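Local atomic coordinates of glucose dehydrogenase (Serratia sp. FS14, PDB entry 7CDY), a protein that belongs to the glucose/sorbosone dehydrogenase family, folds as a beta-propeller and binds a calcium ion. Residues A[117-122]-A[144-149]; A[88-93]-A[123-128]; A[111-116]-A[154-159]. All coordinates share one frame; numbering follows the deposited sequence.

Contact 1 (A[117-122]-A[144-149])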
# COMPACT_ATOMS: atom_id res chain seq x y z
N PRO A 117 -2.50 -19.58 2.46
CA PRO A 117 -2.63 -20.20 1.14
C PRO A 117 -2.88 -19.13 0.07
O PRO A 117 -3.10 -17.97 0.39
CB PRO A 117 -3.87 -21.09 1.30
CG PRO A 117 -4.67 -20.42 2.38
CD PRO A 117 -3.65 -19.87 3.33
N LYS A 118 -2.81 -19.53 -1.19
CA LYS A 118 -3.18 -18.65 -2.29
C LYS A 118 -4.67 -18.84 -2.57
O LYS A 118 -5.09 -19.94 -2.93
CB LYS A 118 -2.36 -18.97 -3.54
CG LYS A 118 -0.87 -18.64 -3.44
CD LYS A 118 -0.14 -19.15 -4.68
CE LYS A 118 1.35 -18.84 -4.64
NZ LYS A 118 1.60 -17.38 -4.89
N LEU A 119 -5.47 -17.78 -2.38
CA LEU A 119 -6.91 -17.90 -2.52
C LEU A 119 -7.54 -16.91 -3.49
O LEU A 119 -8.76 -16.95 -3.68
CB LEU A 119 -7.61 -17.74 -1.16
CG LEU A 119 -7.23 -18.78 -0.09
CD1 LEU A 119 -7.88 -18.44 1.24
CD2 LEU A 119 -7.62 -20.19 -0.52
N SER A 120 -6.76 -16.02 -4.10
CA SER A 120 -7.33 -14.99 -4.95
C SER A 120 -7.55 -15.46 -6.38
O SER A 120 -6.76 -16.24 -6.92
CB SER A 120 -6.41 -13.76 -4.99
OG SER A 120 -6.99 -12.72 -5.73
N VAL A 121 -8.62 -14.95 -6.99
CA VAL A 121 -8.82 -15.05 -8.43
C VAL A 121 -8.79 -13.67 -9.09
O VAL A 121 -9.32 -13.49 -10.19
CB VAL A 121 -10.08 -15.85 -8.81
CG1 VAL A 121 -9.99 -17.26 -8.25
CG2 VAL A 121 -11.33 -15.15 -8.30
N GLY A 122 -8.19 -12.70 -8.42
CA GLY A 122 -8.04 -11.38 -8.99
C GLY A 122 -8.23 -10.22 -8.03
O GLY A 122 -7.86 -9.09 -8.35
N ASN A 144 -7.93 -11.75 -0.13
CA ASN A 144 -8.13 -12.48 -1.37
C ASN A 144 -9.61 -12.63 -1.74
O ASN A 144 -9.95 -13.47 -2.60
CB ASN A 144 -7.48 -13.88 -1.35
CG ASN A 144 -5.93 -13.88 -1.31
OD1 ASN A 144 -5.35 -14.95 -1.18
ND2 ASN A 144 -5.28 -12.72 -1.40
N ASN A 145 -10.48 -11.85 -1.11
CA ASN A 145 -11.93 -11.91 -1.28
C ASN A 145 -12.56 -13.14 -0.65
O ASN A 145 -13.66 -13.54 -1.04
CB ASN A 145 -12.40 -11.71 -2.74
CG ASN A 145 -13.79 -11.11 -2.83
OD1 ASN A 145 -14.27 -10.46 -1.89
ND2 ASN A 145 -14.45 -11.33 -3.95
N GLN A 146 -11.90 -13.75 0.33
CA GLN A 146 -12.48 -14.80 1.16
C GLN A 146 -12.62 -14.21 2.56
O GLN A 146 -11.72 -14.32 3.39
CB GLN A 146 -11.60 -16.05 1.13
CG GLN A 146 -11.48 -16.65 -0.27
CD GLN A 146 -12.81 -17.19 -0.77
OE1 GLN A 146 -13.62 -17.70 0.00
NE2 GLN A 146 -13.04 -17.08 -2.07
N ARG A 147 -13.77 -13.59 2.82
CA ARG A 147 -13.91 -12.70 3.98
C ARG A 147 -13.51 -13.33 5.31
O ARG A 147 -12.75 -12.69 6.06
CB ARG A 147 -15.32 -12.10 4.04
CG ARG A 147 -15.72 -11.23 2.83
CD ARG A 147 -17.12 -10.61 3.02
NE ARG A 147 -18.11 -11.65 3.28
CZ ARG A 147 -18.81 -12.26 2.33
NH1 ARG A 147 -19.65 -13.24 2.65
NH2 ARG A 147 -18.68 -11.89 1.06
N PRO A 148 -13.97 -14.54 5.68
CA PRO A 148 -13.65 -15.05 7.02
C PRO A 148 -12.18 -15.33 7.25
O PRO A 148 -11.77 -15.40 8.42
CB PRO A 148 -14.47 -16.36 7.11
CG PRO A 148 -15.46 -16.28 6.01
CD PRO A 148 -14.85 -15.45 4.94
N THR A 149 -11.38 -15.47 6.20
CA THR A 149 -9.98 -15.84 6.40
C THR A 149 -9.18 -14.74 7.09
O THR A 149 -8.14 -15.04 7.68
CB THR A 149 -9.31 -16.26 5.08
OG1 THR A 149 -9.27 -15.15 4.18
CG2 THR A 149 -10.06 -17.43 4.44
O HOH W 1 -11.35 -15.80 -3.67
O HOH W 2 -10.20 -12.90 -5.63
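N144 meets L119 and S120 through its carboxamide. OD1 accepts the backbone N of L119 at 3.1 Å, with an N-H...O angle of 147° and the donor tilted out of the carbonyl plane; Q157 NE2 is a second donor to this oxygen. ND2 gives its bonds to Q115 OE1 and H124 O, so both ends of the buried amide are satisfied and its rotation is fixed. S120 CB packs against N144 CG at 3.7 Å. Two local motifs shape the facing stretch: L119 and S120 form a classic beta bulge opposite A90, and S120 OG, hydrogen-bonded to N123 O, accepts from G122 N (2.9 Å) in an ST turn. The contact joins two loops of the beta-propeller, one after strand 109-114, the other before strand 160-163. N144 O accepts from two waters, one of which also donates to L119 O. Q146 lays CG against L119 CB at 4.1 Å; a bend at chi2 (-65°) turns its amide back, and NE2 reaches that shared water at 2.7 Å. T149 sends CG2 tip to tip with L119 CD1 (4.0 Å), while its OG1 donates to Q146 O at 2.7 Å.

Contact 2 (A[88-93]-A[123-128]); sequences GKAGTA and NHFGGK
F125 lies against the start of strand 90-99, and its side chain can be followed atom by atom along A90, G91 and T92. CB is met by T92 OG1 at 3.3 Å. The same hydroxyl oxygen stays beside the chain as it becomes a ring, 3.5 Å from CD1. Further out, CE1 comes to 3.9 Å from A90 CB and 4.0 Å from G91 N, and CZ at the tip still touches the A90 methyl. A90 CB, G91 N and T92 N all sit near the ring plane, so the strand runs past an edge of the phenyl group, and the contact with A90 is apolar. One ring face has N123 O 4.3 Å above it, displaced toward the rim. A82 of the neighbouring strand 76-84 and S120 also touch this side chain.

One hydrogen bond makes up the polar part: T92 OG1 donates to F125 O over 2.7 Å. With OG1 anti to the carbonyl carbon (chi1 -56°), the hydroxyl points at the loop. It reaches the acceptor from the side, at a C=O...O angle of 116° and tilted 16° from the carbonyl plane. T92 CG2 then faces the bare CA of G127, whose backbone angles are ones that call for glycine. The hydroxyl of T92 thus ties the loop backbone to the strand beside an aromatic edge. All five touching residues are buried, and the contact joins a strand of one propeller sheet to the loop leading into strand 129-131 of the next, as neighbouring sheets pack in a beta-propeller.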
# COMPACT_ATOMS: atom_id res chain seq x y z
N GLY A 88 -4.93 -22.64 -9.95
CA GLY A 88 -5.39 -21.40 -10.56
C GLY A 88 -5.79 -20.34 -9.57
O GLY A 88 -6.64 -19.50 -9.88
N LYS A 89 -5.21 -20.36 -8.37
CA LYS A 89 -5.39 -19.30 -7.39
C LYS A 89 -4.06 -18.59 -7.20
O LYS A 89 -2.99 -19.20 -7.28
CB LYS A 89 -5.82 -19.86 -6.03
CG LYS A 89 -7.05 -20.75 -6.08
CD LYS A 89 -8.26 -19.98 -6.54
CE LYS A 89 -9.51 -20.85 -6.51
NZ LYS A 89 -10.52 -20.43 -7.52
N ALA A 90 -4.13 -17.30 -6.91
CA ALA A 90 -2.96 -16.46 -6.74
C ALA A 90 -2.90 -15.90 -5.33
O ALA A 90 -3.88 -15.92 -4.58
CB ALA A 90 -2.97 -15.30 -7.75
N GLY A 91 -1.72 -15.39 -4.97
CA GLY A 91 -1.55 -14.70 -3.71
C GLY A 91 -0.41 -13.71 -3.83
O GLY A 91 0.36 -13.74 -4.79
N THR A 92 -0.31 -12.83 -2.85
CA THR A 92 0.73 -11.82 -2.87
C THR A 92 2.09 -12.42 -2.54
O THR A 92 2.20 -13.34 -1.73
CB THR A 92 0.36 -10.73 -1.87
OG1 THR A 92 -0.93 -10.24 -2.23
CG2 THR A 92 1.36 -9.57 -1.91
N ALA A 93 3.13 -11.91 -3.20
CA ALA A 93 4.51 -12.29 -2.90
C ALA A 93 5.35 -11.03 -2.82
O ALA A 93 5.01 -10.00 -3.40
CB ALA A 93 5.07 -13.21 -3.99
N ASN A 123 -8.79 -10.48 -6.85
CA ASN A 123 -9.11 -9.41 -5.92
C ASN A 123 -8.37 -9.53 -4.59
O ASN A 123 -8.00 -10.63 -4.15
CB ASN A 123 -10.63 -9.32 -5.66
CG ASN A 123 -11.39 -8.83 -6.88
OD1 ASN A 123 -11.28 -7.66 -7.26
ND2 ASN A 123 -12.16 -9.71 -7.50
N HIS A 124 -8.14 -8.38 -3.96
CA HIS A 124 -7.74 -8.25 -2.55
C HIS A 124 -6.37 -8.87 -2.26
O HIS A 124 -6.21 -9.75 -1.40
CB HIS A 124 -8.81 -8.79 -1.59
CG HIS A 124 -10.09 -8.02 -1.63
ND1 HIS A 124 -11.11 -8.25 -0.74
CD2 HIS A 124 -10.51 -7.01 -2.43
CE1 HIS A 124 -12.12 -7.44 -1.00
NE2 HIS A 124 -11.78 -6.67 -2.02
N PHE A 125 -5.37 -8.39 -2.99
CA PHE A 125 -3.98 -8.73 -2.71
C PHE A 125 -3.37 -7.85 -1.64
O PHE A 125 -2.36 -8.23 -1.04
CB PHE A 125 -3.17 -8.62 -4.01
CG PHE A 125 -3.55 -9.65 -5.04
CD1 PHE A 125 -3.10 -10.96 -4.91
CD2 PHE A 125 -4.38 -9.34 -6.12
CE1 PHE A 125 -3.44 -11.93 -5.84
CE2 PHE A 125 -4.74 -10.31 -7.05
CZ PHE A 125 -4.26 -11.60 -6.91
N GLY A 126 -3.95 -6.68 -1.38
CA GLY A 126 -3.21 -5.69 -0.60
C GLY A 126 -1.98 -5.28 -1.38
O GLY A 126 -2.06 -4.90 -2.56
N GLY A 127 -0.81 -5.36 -0.76
CA GLY A 127 0.44 -5.22 -1.48
C GLY A 127 1.31 -4.07 -1.05
O GLY A 127 2.48 -4.00 -1.49
N LYS A 128 0.83 -3.14 -0.23
CA LYS A 128 1.69 -2.04 0.17
C LYS A 128 2.79 -2.52 1.12
O LYS A 128 2.63 -3.49 1.86
CB LYS A 128 0.88 -0.92 0.84
CG LYS A 128 -0.23 -0.27 -0.03
CD LYS A 128 0.24 0.20 -1.39
CE LYS A 128 0.66 1.66 -1.41
NZ LYS A 128 1.14 2.05 -2.78

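Contact 3 (A[111-116]-A[154-159]); sequences VIFRQQ and DKLQGK
L156 and Q115 carry this contact: the leucine side chain turns to F113, while the Q115 amide bonds to the L156 carbonyl. The side chains of F113 and L156 approach from opposite directions, and their ends meet with F113 CE1 3.9 Å from L156 CD1. L156 CD1 also lies 3.7 Å from Q116 N and 3.8 Å from R114 O, alongside the backbone just past the strand end. V161 and V185 of the next sheet also touch L156, and F113 packs on V161 and L163.

Q115 and Q157 cross at about a right angle, yet their amide planes are only 14° apart, with Q115 CG 3.9 Å from Q157 NE2. CG of Q115 stands opposite the backbone N (chi1 -179°) and the chain stays extended, which carries NE2 to L156 O at 3.2 Å. That bond is straight at the hydrogen (167°) and lies in the amide plane of Q115, but it comes from above the plane of the accepting carbonyl. NE2 also donates to G142 O, while OE1 accepts from T92 N, leaving the amide little freedom to turn. Q157 bends at chi2 and directs NE2 to P117 O.

The backbones are linked by L156 N donating to Q116 O at 3.0 Å, and a water donates to both Q116 O and D154 O. On the far loop, K159 NZ donates to K155 O and to Q157 O (2.8 Å), two bonds within the loop. Packed leucine and phenylalanine beside crossing glutamines thus connect the end of strand 109-114 to the loop before strand 160-163 of the next sheet, as adjoining blades meet in a beta-propeller.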
# COMPACT_ATOMS: atom_id res chain seq x y z
N VAL A 111 12.12 -14.15 -4.34
CA VAL A 111 11.03 -14.01 -3.40
C VAL A 111 11.51 -14.34 -1.99
O VAL A 111 12.23 -15.33 -1.77
CB VAL A 111 9.87 -14.92 -3.83
CG1 VAL A 111 8.81 -15.05 -2.73
CG2 VAL A 111 9.25 -14.41 -5.12
N ILE A 112 11.10 -13.53 -1.02
CA ILE A 112 11.42 -13.74 0.38
C ILE A 112 10.20 -14.02 1.24
O ILE A 112 10.36 -14.40 2.41
CB ILE A 112 12.23 -12.56 0.97
CG1 ILE A 112 11.36 -11.29 1.04
CG2 ILE A 112 13.51 -12.33 0.18
CD1 ILE A 112 11.98 -10.15 1.83
N PHE A 113 9.00 -13.81 0.72
CA PHE A 113 7.77 -14.02 1.48
C PHE A 113 6.63 -14.27 0.51
O PHE A 113 6.51 -13.57 -0.51
CB PHE A 113 7.44 -12.80 2.36
CG PHE A 113 6.05 -12.85 2.93
CD1 PHE A 113 5.79 -13.60 4.07
CD2 PHE A 113 5.00 -12.18 2.31
CE1 PHE A 113 4.50 -13.69 4.58
CE2 PHE A 113 3.71 -12.26 2.82
CZ PHE A 113 3.47 -13.01 3.96
N ARG A 114 5.77 -15.23 0.86
CA ARG A 114 4.59 -15.53 0.06
C ARG A 114 3.39 -15.62 0.98
O ARG A 114 3.43 -16.30 2.00
CB ARG A 114 4.72 -16.89 -0.61
CG ARG A 114 5.72 -16.94 -1.70
CD ARG A 114 5.57 -18.23 -2.47
NE ARG A 114 6.26 -18.09 -3.74
CZ ARG A 114 7.56 -18.27 -3.90
NH1 ARG A 114 8.31 -18.65 -2.86
NH2 ARG A 114 8.11 -18.09 -5.08
N GLN A 115 2.31 -14.94 0.59
CA GLN A 115 1.03 -15.19 1.22
C GLN A 115 0.62 -16.63 0.97
O GLN A 115 0.65 -17.12 -0.17
CB GLN A 115 0.02 -14.25 0.57
CG GLN A 115 -1.38 -14.35 1.13
CD GLN A 115 -2.30 -13.29 0.56
OE1 GLN A 115 -2.37 -13.07 -0.65
NE2 GLN A 115 -3.02 -12.62 1.45
N GLN A 116 0.22 -17.33 2.03
CA GLN A 116 -0.28 -18.68 1.93
C GLN A 116 -1.47 -18.82 2.86
O GLN A 116 -1.48 -18.23 3.95
CB GLN A 116 0.79 -19.71 2.35
CG GLN A 116 1.99 -19.76 1.44
CD GLN A 116 1.67 -20.34 0.07
OE1 GLN A 116 0.54 -20.70 -0.24
NE2 GLN A 116 2.70 -20.43 -0.77
N ASP A 154 -4.15 -19.03 11.21
CA ASP A 154 -3.25 -19.88 10.44
C ASP A 154 -3.19 -19.51 8.96
O ASP A 154 -2.57 -20.24 8.18
CB ASP A 154 -3.61 -21.36 10.63
CG ASP A 154 -5.03 -21.69 10.18
OD1 ASP A 154 -5.88 -20.78 10.13
OD2 ASP A 154 -5.29 -22.87 9.89
N LYS A 155 -3.82 -18.40 8.56
CA LYS A 155 -3.86 -17.98 7.17
C LYS A 155 -3.33 -16.56 7.04
O LYS A 155 -3.59 -15.71 7.90
CB LYS A 155 -5.29 -18.08 6.62
CG LYS A 155 -5.73 -19.54 6.52
CD LYS A 155 -7.07 -19.73 5.87
CE LYS A 155 -7.45 -21.21 5.93
NZ LYS A 155 -8.91 -21.40 5.80
N LEU A 156 -2.58 -16.29 5.97
CA LEU A 156 -1.97 -14.99 5.76
C LEU A 156 -2.88 -14.00 5.03
O LEU A 156 -2.43 -12.94 4.59
CB LEU A 156 -0.60 -15.14 5.11
CG LEU A 156 0.41 -15.78 6.07
CD1 LEU A 156 1.63 -16.26 5.31
CD2 LEU A 156 0.81 -14.81 7.17
N GLN A 157 -4.17 -14.30 4.94
CA GLN A 157 -5.16 -13.39 4.39
C GLN A 157 -5.54 -12.34 5.41
O GLN A 157 -5.78 -12.64 6.58
CB GLN A 157 -6.42 -14.19 4.05
CG GLN A 157 -6.41 -14.83 2.68
CD GLN A 157 -5.42 -15.98 2.59
OE1 GLN A 157 -5.21 -16.72 3.57
NE2 GLN A 157 -4.80 -16.12 1.42
N GLY A 158 -5.67 -11.09 4.96
CA GLY A 158 -6.18 -10.03 5.82
C GLY A 158 -5.28 -9.73 7.00
O GLY A 158 -5.77 -9.43 8.10
N LYS A 159 -3.97 -9.82 6.79
CA LYS A 159 -2.98 -9.64 7.84
C LYS A 159 -2.03 -8.52 7.44
O LYS A 159 -1.75 -8.30 6.25
CB LYS A 159 -2.13 -10.91 8.01
CG LYS A 159 -2.91 -12.20 8.20
CD LYS A 159 -3.70 -12.14 9.49
CE LYS A 159 -4.32 -13.49 9.90
NZ LYS A 159 -5.48 -13.87 9.06
O HOH W 3 -0.82 -20.06 6.09

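How the contacts relate
Contact 2 lies deepest, with all its touching residues buried and its centre about 12 Å from the chain's centre; contacts 3 and 1 lie about 15 and 18 Å out and mix buried with exposed residues. Contacts 2 and 3 draw on neighbouring strands of one sheet, 90-99 and 109-114, and Q115 N, just past the second, probably bonds to T92 O. Contact 1 joins a loop to one entering a 3-10 segment. The chemistry differs: contact 2 pairs an aromatic edge with one hydroxyl bond, contact 3 a hydrophobic pair with direct bonds and one shared water, contact 1 an amide bond with two. Q157 bridges contacts 1 and 3, S120 and A90 contacts 1 and 2.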